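Restriction endonuclease LpnPI (Legionella pneumophila subsp. pneumophila str. Philadelphia 1, PDB 4RZL) probably binds DNA carrying modified cytosine through this N-terminal SRA-like recognition domain, as part of a modification-dependent restriction endonuclease that then cuts the DNA. Local coordinates at residues G108-F116 with Q179-I187; S33-I41 with S142-K150. All blocks are in the same frame, centred on the assembly; numbering follows the deposited sequence.

Contact 1 of 2, residues G108-F116 with Q179-I187; sequences GNATLKMLF and QNYRAIFTI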
loop_
_atom_site.group_PDB
_atom_site.type_symbol
_atom_site.label_atom_id
_atom_site.label_comp_id
_atom_site.label_asym_id
_atom_site.label_seq_id
_atom_site.Cartn_x
_atom_site.Cartn_y
_atom_site.Cartn_z
ATOM N N GLY A 108 2.760 -4.530 -11.285
ATOM C CA GLY A 108 2.747 -4.667 -9.837
ATOM C C GLY A 108 3.680 -5.790 -9.401
ATOM O O GLY A 108 4.530 -5.597 -8.535
ATOM N N ASN A 109 3.525 -6.959 -10.016
ATOM C CA ASN A 109 4.326 -8.121 -9.652
ATOM C C ASN A 109 5.805 -7.931 -9.936
ATOM O O ASN A 109 6.641 -8.286 -9.107
ATOM C CB ASN A 109 3.812 -9.365 -10.375
ATOM C CG ASN A 109 2.607 -9.956 -9.699
ATOM O OD1 ASN A 109 2.296 -9.608 -8.561
ATOM N ND2 ASN A 109 1.911 -10.846 -10.392
ATOM N N ALA A 110 6.140 -7.349 -11.086
ATOM C CA ALA A 110 7.546 -7.081 -11.385
ATOM C C ALA A 110 8.141 -6.129 -10.330
ATOM O O ALA A 110 9.283 -6.275 -9.899
ATOM C CB ALA A 110 7.688 -6.490 -12.791
ATOM N N THR A 111 7.349 -5.158 -9.898
ATOM C CA THR A 111 7.836 -4.184 -8.931
ATOM C C THR A 111 7.963 -4.821 -7.547
ATOM O O THR A 111 8.952 -4.566 -6.838
ATOM C CB THR A 111 6.923 -2.950 -8.861
ATOM O OG1 THR A 111 6.812 -2.375 -10.167
ATOM C CG2 THR A 111 7.495 -1.911 -7.905
ATOM N N LEU A 112 6.980 -5.652 -7.174
ATOM C CA LEU A 112 7.045 -6.406 -5.920
ATOM C C LEU A 112 8.338 -7.204 -5.873
ATOM O O LEU A 112 9.051 -7.179 -4.874
ATOM C CB LEU A 112 5.847 -7.341 -5.746
ATOM C CG LEU A 112 4.494 -6.726 -5.377
ATOM C CD1 LEU A 112 3.382 -7.779 -5.387
ATOM C CD2 LEU A 112 4.558 -6.072 -4.030
ATOM N N LYS A 113 8.671 -7.885 -6.964
ATOM C CA LYS A 113 9.901 -8.672 -6.966
ATOM C C LYS A 113 11.125 -7.780 -6.721
ATOM O O LYS A 113 12.018 -8.117 -5.937
ATOM C CB LYS A 113 10.061 -9.445 -8.281
ATOM C CG LYS A 113 11.353 -10.268 -8.308
ATOM C CD LYS A 113 11.600 -10.968 -9.646
ATOM C CE LYS A 113 12.989 -11.623 -9.689
ATOM N NZ LYS A 113 13.257 -12.403 -8.429
ATOM N N MET A 114 11.162 -6.631 -7.382
ATOM C CA MET A 114 12.279 -5.698 -7.210
ATOM C C MET A 114 12.397 -5.186 -5.778
ATOM O O MET A 114 13.495 -5.124 -5.227
ATOM C CB MET A 114 12.135 -4.508 -8.157
ATOM C CG MET A 114 12.459 -4.840 -9.605
ATOM S SD MET A 114 12.157 -3.417 -10.653
ATOM C CE MET A 114 12.911 -2.128 -9.651
ATOM N N LEU A 115 11.253 -4.838 -5.192
ATOM C CA LEU A 115 11.205 -4.281 -3.846
ATOM C C LEU A 115 11.659 -5.286 -2.795
ATOM O O LEU A 115 12.424 -4.940 -1.896
ATOM C CB LEU A 115 9.797 -3.808 -3.515
ATOM C CG LEU A 115 9.230 -2.648 -4.311
ATOM C CD1 LEU A 115 7.833 -2.362 -3.797
ATOM C CD2 LEU A 115 10.104 -1.450 -4.159
ATOM N N PHE A 116 11.203 -6.533 -2.900
ATOM C CA PHE A 116 11.627 -7.530 -1.916
ATOM C C PHE A 116 13.096 -7.951 -2.125
ATOM O O PHE A 116 13.841 -8.112 -1.150
ATOM C CB PHE A 116 10.684 -8.741 -1.942
ATOM C CG PHE A 116 9.390 -8.490 -1.218
ATOM C CD1 PHE A 116 8.380 -7.735 -1.817
ATOM C CD2 PHE A 116 9.207 -8.949 0.081
ATOM C CE1 PHE A 116 7.190 -7.473 -1.139
ATOM C CE2 PHE A 116 8.019 -8.686 0.771
ATOM C CZ PHE A 116 7.007 -7.950 0.154
ATOM N N GLN A 179 0.341 -18.220 -11.906
ATOM C CA GLN A 179 0.962 -17.804 -10.645
ATOM C C GLN A 179 0.749 -16.326 -10.334
ATOM O O GLN A 179 0.615 -15.493 -11.236
ATOM C CB GLN A 179 2.462 -18.104 -10.670
ATOM C CG GLN A 179 2.830 -19.583 -10.652
ATOM C CD GLN A 179 4.332 -19.781 -10.594
ATOM O OE1 GLN A 179 5.060 -19.355 -11.496
ATOM N NE2 GLN A 179 4.807 -20.404 -9.513
ATOM N N ASN A 180 0.730 -16.015 -9.045
ATOM C CA ASN A 180 0.583 -14.648 -8.582
ATOM C C ASN A 180 1.372 -14.502 -7.283
ATOM O O ASN A 180 1.613 -15.489 -6.583
ATOM C CB ASN A 180 -0.908 -14.302 -8.369
ATOM C CG ASN A 180 -1.162 -12.782 -8.247
ATOM O OD1 ASN A 180 -0.356 -11.948 -8.705
ATOM N ND2 ASN A 180 -2.276 -12.427 -7.599
ATOM N N TYR A 181 1.771 -13.282 -6.944
ATOM C CA TYR A 181 2.525 -13.094 -5.711
ATOM C C TYR A 181 1.621 -12.954 -4.495
ATOM O O TYR A 181 0.564 -12.312 -4.538
ATOM C CB TYR A 181 3.422 -11.861 -5.812
ATOM C CG TYR A 181 4.743 -12.108 -6.506
ATOM C CD1 TYR A 181 5.541 -13.209 -6.179
ATOM C CD2 TYR A 181 5.177 -11.260 -7.511
ATOM C CE1 TYR A 181 6.741 -13.431 -6.828
ATOM C CE2 TYR A 181 6.378 -11.475 -8.165
ATOM C CZ TYR A 181 7.152 -12.560 -7.818
ATOM O OH TYR A 181 8.341 -12.756 -8.466
ATOM N N ARG A 182 2.053 -13.576 -3.410
ATOM C CA ARG A 182 1.543 -13.272 -2.085
ATOM C C ARG A 182 2.672 -12.552 -1.357
ATOM O O ARG A 182 3.742 -13.129 -1.127
ATOM C CB ARG A 182 1.119 -14.546 -1.356
ATOM C CG ARG A 182 0.686 -14.362 0.084
ATOM C CD ARG A 182 0.424 -15.736 0.656
ATOM N NE ARG A 182 -0.132 -15.731 1.996
ATOM C CZ ARG A 182 0.592 -15.888 3.100
ATOM N NH1 ARG A 182 1.909 -16.034 3.012
ATOM N NH2 ARG A 182 0.000 -15.890 4.287
ATOM N N ALA A 183 2.451 -11.283 -1.036
ATOM C CA ALA A 183 3.509 -10.438 -0.479
ATOM C C ALA A 183 3.172 -10.014 0.939
ATOM O O ALA A 183 2.047 -9.613 1.206
ATOM C CB ALA A 183 3.725 -9.193 -1.364
ATOM N N ILE A 184 4.157 -10.061 1.834
ATOM C CA ILE A 184 3.929 -9.724 3.238
ATOM C C ILE A 184 4.699 -8.444 3.616
ATOM O O ILE A 184 5.896 -8.327 3.363
ATOM C CB ILE A 184 4.333 -10.896 4.161
ATOM C CG1 ILE A 184 3.575 -12.167 3.753
ATOM C CG2 ILE A 184 4.112 -10.542 5.654
ATOM C CD1 ILE A 184 3.679 -13.320 4.745
ATOM N N PHE A 185 3.986 -7.484 4.197
ATOM C CA PHE A 185 4.545 -6.180 4.546
ATOM C C PHE A 185 4.435 -5.910 6.038
ATOM O O PHE A 185 3.568 -6.472 6.706
ATOM C CB PHE A 185 3.818 -5.053 3.798
ATOM C CG PHE A 185 3.952 -5.123 2.300
ATOM C CD1 PHE A 185 3.080 -5.895 1.539
ATOM C CD2 PHE A 185 4.954 -4.425 1.651
ATOM C CE1 PHE A 185 3.207 -5.951 0.151
ATOM C CE2 PHE A 185 5.084 -4.475 0.262
ATOM C CZ PHE A 185 4.212 -5.234 -0.483
ATOM N N THR A 186 5.294 -5.017 6.526
ATOM C CA THR A 186 5.244 -4.510 7.891
ATOM C C THR A 186 4.614 -3.125 7.914
ATOM O O THR A 186 5.013 -2.250 7.145
ATOM C CB THR A 186 6.649 -4.389 8.511
ATOM O OG1 THR A 186 7.286 -5.665 8.502
ATOM C CG2 THR A 186 6.570 -3.825 9.944
ATOM N N ILE A 187 3.643 -2.917 8.793
ATOM C CA ILE A 187 3.089 -1.581 8.957
ATOM C C ILE A 187 3.919 -0.830 10.002
ATOM O O ILE A 187 4.094 -1.288 11.130
ATOM C CB ILE A 187 1.598 -1.620 9.362
ATOM C CG1 ILE A 187 0.786 -2.361 8.290
ATOM C CG2 ILE A 187 1.058 -0.212 9.535
ATOM C CD1 ILE A 187 -0.678 -2.448 8.578
#
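The ring of F116 turns its edge to one face of F185 in a T-shaped stack, with centroids 5.3 Å apart and planes at 67°. F185 receives F116 CZ over that face, offset toward the rim, while L112 CD2 reaches its edge at CZ, 3.7 Å away. F116 in turn has the backbone I184 O near its plane, 3.4 Å from CE2. The setting is a helix laid across a beta-sheet in the SRA-type DNA recognition domain: helix 108-119 crosses strand 176-187, and the axes of the two segments pass 9.1 Å apart at 45°. A183 CB abuts F116 CZ at 3.8 Å, and L112 spans the strand, CD1 beside Y181 CB, CD2 against A183 CB and at the edge of F185. Further along, the Y181 ring has N109 O near its plane, 3.3 Å from CE2. With CG anti to the carbonyl carbon, the ring extends beside the helix until OH meets the aliphatic K113 CB and bonds H102 NE2. The N109 amide stands almost at right angles to this ring. Its ND2 also serves I101 O, and D93 holds the backbone N of G108 and of N109. N180 ND2 bonds G92 O, and its OD1 also accepts from N94 N. The one hydrogen bond across the contact runs from N109 ND2 to N180 OD1, 3.0 Å long and nearly straight at 165°, with the donor in the carbonyl plane of N180.

Contact 2 of 2, residues S33-I41 with S142-K150; sequences SGNASDDPI and SSSRSVQFK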
loop_
_atom_site.group_PDB
_atom_site.type_symbol
_atom_site.label_atom_id
_atom_site.label_comp_id
_atom_site.label_asym_id
_atom_site.label_seq_id
_atom_site.Cartn_x
_atom_site.Cartn_y
_atom_site.Cartn_z
ATOM N N SER A 33 -19.859 11.810 -8.651
ATOM C CA SER A 33 -20.064 12.086 -10.077
ATOM C C SER A 33 -20.378 10.819 -10.870
ATOM O O SER A 33 -20.927 10.882 -11.968
ATOM C CB SER A 33 -18.825 12.760 -10.678
ATOM O OG SER A 33 -18.605 14.046 -10.123
ATOM N N GLY A 34 -20.007 9.671 -10.314
ATOM C CA GLY A 34 -20.192 8.392 -10.976
ATOM C C GLY A 34 -18.987 7.994 -11.810
ATOM O O GLY A 34 -18.742 6.807 -12.024
ATOM N N ASN A 35 -18.225 8.988 -12.260
ATOM C CA ASN A 35 -17.048 8.759 -13.102
ATOM C C ASN A 35 -15.723 8.476 -12.355
ATOM O O ASN A 35 -15.718 8.240 -11.142
ATOM C CB ASN A 35 -16.908 9.946 -14.078
ATOM C CG ASN A 35 -16.482 11.245 -13.402
ATOM O OD1 ASN A 35 -15.987 11.263 -12.275
ATOM N ND2 ASN A 35 -16.694 12.353 -14.102
ATOM N N ALA A 36 -14.609 8.494 -13.088
ATOM C CA ALA A 36 -13.315 8.080 -12.543
ATOM C C ALA A 36 -12.738 9.055 -11.517
ATOM O O ALA A 36 -12.069 8.640 -10.572
ATOM C CB ALA A 36 -12.312 7.864 -13.675
ATOM N N SER A 37 -13.012 10.344 -11.695
ATOM C CA SER A 37 -12.463 11.383 -10.824
ATOM C C SER A 37 -12.984 11.302 -9.381
ATOM O O SER A 37 -12.491 12.005 -8.502
ATOM C CB SER A 37 -12.783 12.756 -11.394
ATOM O OG SER A 37 -14.188 12.938 -11.444
ATOM N N ASP A 38 -13.972 10.440 -9.148
ATOM C CA ASP A 38 -14.506 10.187 -7.813
ATOM C C ASP A 38 -13.527 9.451 -6.897
ATOM O O ASP A 38 -13.804 9.256 -5.713
ATOM C CB ASP A 38 -15.794 9.366 -7.893
ATOM C CG ASP A 38 -16.954 10.145 -8.470
ATOM O OD1 ASP A 38 -16.865 11.388 -8.543
ATOM O OD2 ASP A 38 -17.972 9.505 -8.810
ATOM N N ASP A 39 -12.421 8.988 -7.466
ATOM C CA ASP A 39 -11.407 8.256 -6.715
ATOM C C ASP A 39 -10.772 9.133 -5.636
ATOM O O ASP A 39 -10.116 10.129 -5.945
ATOM C CB ASP A 39 -10.331 7.739 -7.671
ATOM C CG ASP A 39 -9.111 7.215 -6.947
ATOM O OD1 ASP A 39 -9.234 6.178 -6.274
ATOM O OD2 ASP A 39 -8.032 7.840 -7.041
ATOM N N PRO A 40 -10.941 8.750 -4.363
ATOM C CA PRO A 40 -10.378 9.582 -3.292
ATOM C C PRO A 40 -8.853 9.570 -3.232
ATOM O O PRO A 40 -8.266 10.605 -2.909
ATOM C CB PRO A 40 -10.980 8.973 -2.013
ATOM C CG PRO A 40 -11.329 7.565 -2.386
ATOM C CD PRO A 40 -11.736 7.624 -3.841
ATOM N N ILE A 41 -8.219 8.442 -3.543
ATOM C CA ILE A 41 -6.777 8.344 -3.407
ATOM C C ILE A 41 -6.021 9.362 -4.269
ATOM O O ILE A 41 -5.084 10.000 -3.789
ATOM C CB ILE A 41 -6.278 6.930 -3.760
ATOM C CG1 ILE A 41 -6.724 5.943 -2.683
ATOM C CG2 ILE A 41 -4.757 6.913 -3.862
ATOM C CD1 ILE A 41 -6.378 4.509 -2.989
ATOM N N SER A 142 -22.309 8.080 1.476
ATOM C CA SER A 142 -22.232 9.044 0.385
ATOM C C SER A 142 -21.504 8.514 -0.844
ATOM O O SER A 142 -21.626 9.090 -1.927
ATOM C CB SER A 142 -21.534 10.319 0.858
ATOM O OG SER A 142 -20.171 10.061 1.160
ATOM N N SER A 143 -20.745 7.432 -0.682
ATOM C CA SER A 143 -19.905 6.935 -1.778
ATOM C C SER A 143 -19.432 5.509 -1.550
ATOM O O SER A 143 -19.013 5.137 -0.452
ATOM C CB SER A 143 -18.686 7.847 -1.969
ATOM O OG SER A 143 -17.839 7.385 -3.010
ATOM N N SER A 144 -19.441 4.728 -2.619
ATOM C CA SER A 144 -18.985 3.354 -2.554
ATOM C C SER A 144 -17.505 3.303 -2.894
ATOM O O SER A 144 -16.885 2.242 -2.836
ATOM C CB SER A 144 -19.782 2.472 -3.515
ATOM O OG SER A 144 -19.608 2.914 -4.849
ATOM N N ARG A 145 -16.949 4.457 -3.262
ATOM C CA ARG A 145 -15.540 4.548 -3.630
ATOM C C ARG A 145 -14.687 5.039 -2.461
ATOM O O ARG A 145 -13.489 5.262 -2.612
ATOM C CB ARG A 145 -15.356 5.504 -4.813
ATOM C CG ARG A 145 -16.202 5.147 -6.030
ATOM C CD ARG A 145 -15.583 4.036 -6.846
ATOM N NE ARG A 145 -14.438 4.515 -7.617
ATOM C CZ ARG A 145 -14.528 5.131 -8.795
ATOM N NH1 ARG A 145 -15.717 5.353 -9.356
ATOM N NH2 ARG A 145 -13.423 5.527 -9.419
ATOM N N SER A 146 -15.300 5.198 -1.297
ATOM C CA SER A 146 -14.564 5.661 -0.113
ATOM C C SER A 146 -13.495 4.656 0.317
ATOM O O SER A 146 -13.675 3.443 0.149
ATOM C CB SER A 146 -15.536 5.927 1.040
ATOM O OG SER A 146 -16.514 6.870 0.646
ATOM N N VAL A 147 -12.389 5.159 0.867
ATOM C CA VAL A 147 -11.292 4.297 1.304
ATOM C C VAL A 147 -10.845 4.586 2.743
ATOM O O VAL A 147 -11.177 5.620 3.323
ATOM C CB VAL A 147 -10.044 4.432 0.383
ATOM C CG1 VAL A 147 -10.407 4.103 -1.056
ATOM C CG2 VAL A 147 -9.408 5.834 0.489
ATOM N N GLN A 148 -10.094 3.649 3.311
ATOM C CA GLN A 148 -9.516 3.812 4.631
ATOM C C GLN A 148 -8.004 3.658 4.525
ATOM O O GLN A 148 -7.526 2.735 3.877
ATOM C CB GLN A 148 -10.107 2.791 5.597
ATOM C CG GLN A 148 -9.522 2.845 7.009
ATOM C CD GLN A 148 -10.076 1.757 7.914
ATOM O OE1 GLN A 148 -10.092 0.581 7.551
ATOM N NE2 GLN A 148 -10.569 2.153 9.088
ATOM N N PHE A 149 -7.262 4.585 5.121
ATOM C CA PHE A 149 -5.801 4.510 5.180
ATOM C C PHE A 149 -5.369 3.510 6.265
ATOM O O PHE A 149 -5.774 3.626 7.425
ATOM C CB PHE A 149 -5.231 5.903 5.446
ATOM C CG PHE A 149 -3.729 5.954 5.571
ATOM C CD1 PHE A 149 -2.911 5.615 4.501
ATOM C CD2 PHE A 149 -3.138 6.381 6.759
ATOM C CE1 PHE A 149 -1.512 5.668 4.616
ATOM C CE2 PHE A 149 -1.741 6.454 6.881
ATOM C CZ PHE A 149 -0.930 6.093 5.803
ATOM N N LYS A 150 -4.565 2.519 5.897
ATOM C CA LYS A 150 -4.164 1.484 6.856
ATOM C C LYS A 150 -2.721 1.652 7.342
ATOM O O LYS A 150 -2.298 0.946 8.244
ATOM C CB LYS A 150 -4.327 0.094 6.246
ATOM C CG LYS A 150 -5.715 -0.166 5.638
ATOM C CD LYS A 150 -6.811 0.079 6.655
ATOM C CE LYS A 150 -6.869 -1.033 7.711
ATOM N NZ LYS A 150 -7.913 -0.767 8.768
#
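The backbones of 33-41 and 142-150 come nearest where D39 faces R145 and P40 faces S146, their CA atoms 6.4 Å and 6.6 Å apart, as a 3-10 turn at 36-38 leads through D39 into helix 40-44. This is a loop-and-helix flank set beside the start of strand 147-155 of the large mixed sheet in the DNA recognition domain. P40 presses CG and CD against the carbonyl oxygen of R145, CG 3.2 Å from R145 O, and the same CG touches V147 CG1 at 3.8 Å. V147 CG2 lies 4.2 Å from I41 CG1; behind them F135 and Y69 continue the apolar layer. R145 folds back under the 3-10 turn because its chain bends twice, at chi2 (-80°) and chi3 (-75°). Its guanidinium then lies below D38 CB, which sits over one face toward the rim, and NH1 makes a weak hydrogen bond to N35 O, 3.4 Å long at 138°. On the R145 side, S143 OG accepts from R145 N in an ST turn. D39, the N-cap of the helix, turns its carboxylate to S42 and R55. The charged atoms of D38 and D39 do not contact those of R145, so no salt bridge forms, though the nearby carboxylates would probably still favour the arginine's charge. Polar attachment is thus slight, a single weak hydrogen bond, beside apolar contacts of P40 and I41 with V147.

Contacts 1 and 2 lie on opposite sides of the centre of the chain, their centres about 25 Å apart, yet both reach the same mixed sheet. Strand 176-187, which carries contact 1, pairs antiparallel with strand 147-155, which carries contact 2, and the two meet directly where I187 CD1 packs 3.8 Å from K150 O. Along the chain the segments alternate, so neither contact is enclosed by the other. Two modes of covering one sheet result: contact 1 uses a helix bringing L112, F116 and N109, contact 2 a turn and a short helix start. The assembly is a single protein chain without DNA, so neither contact can be assigned to the DNA site.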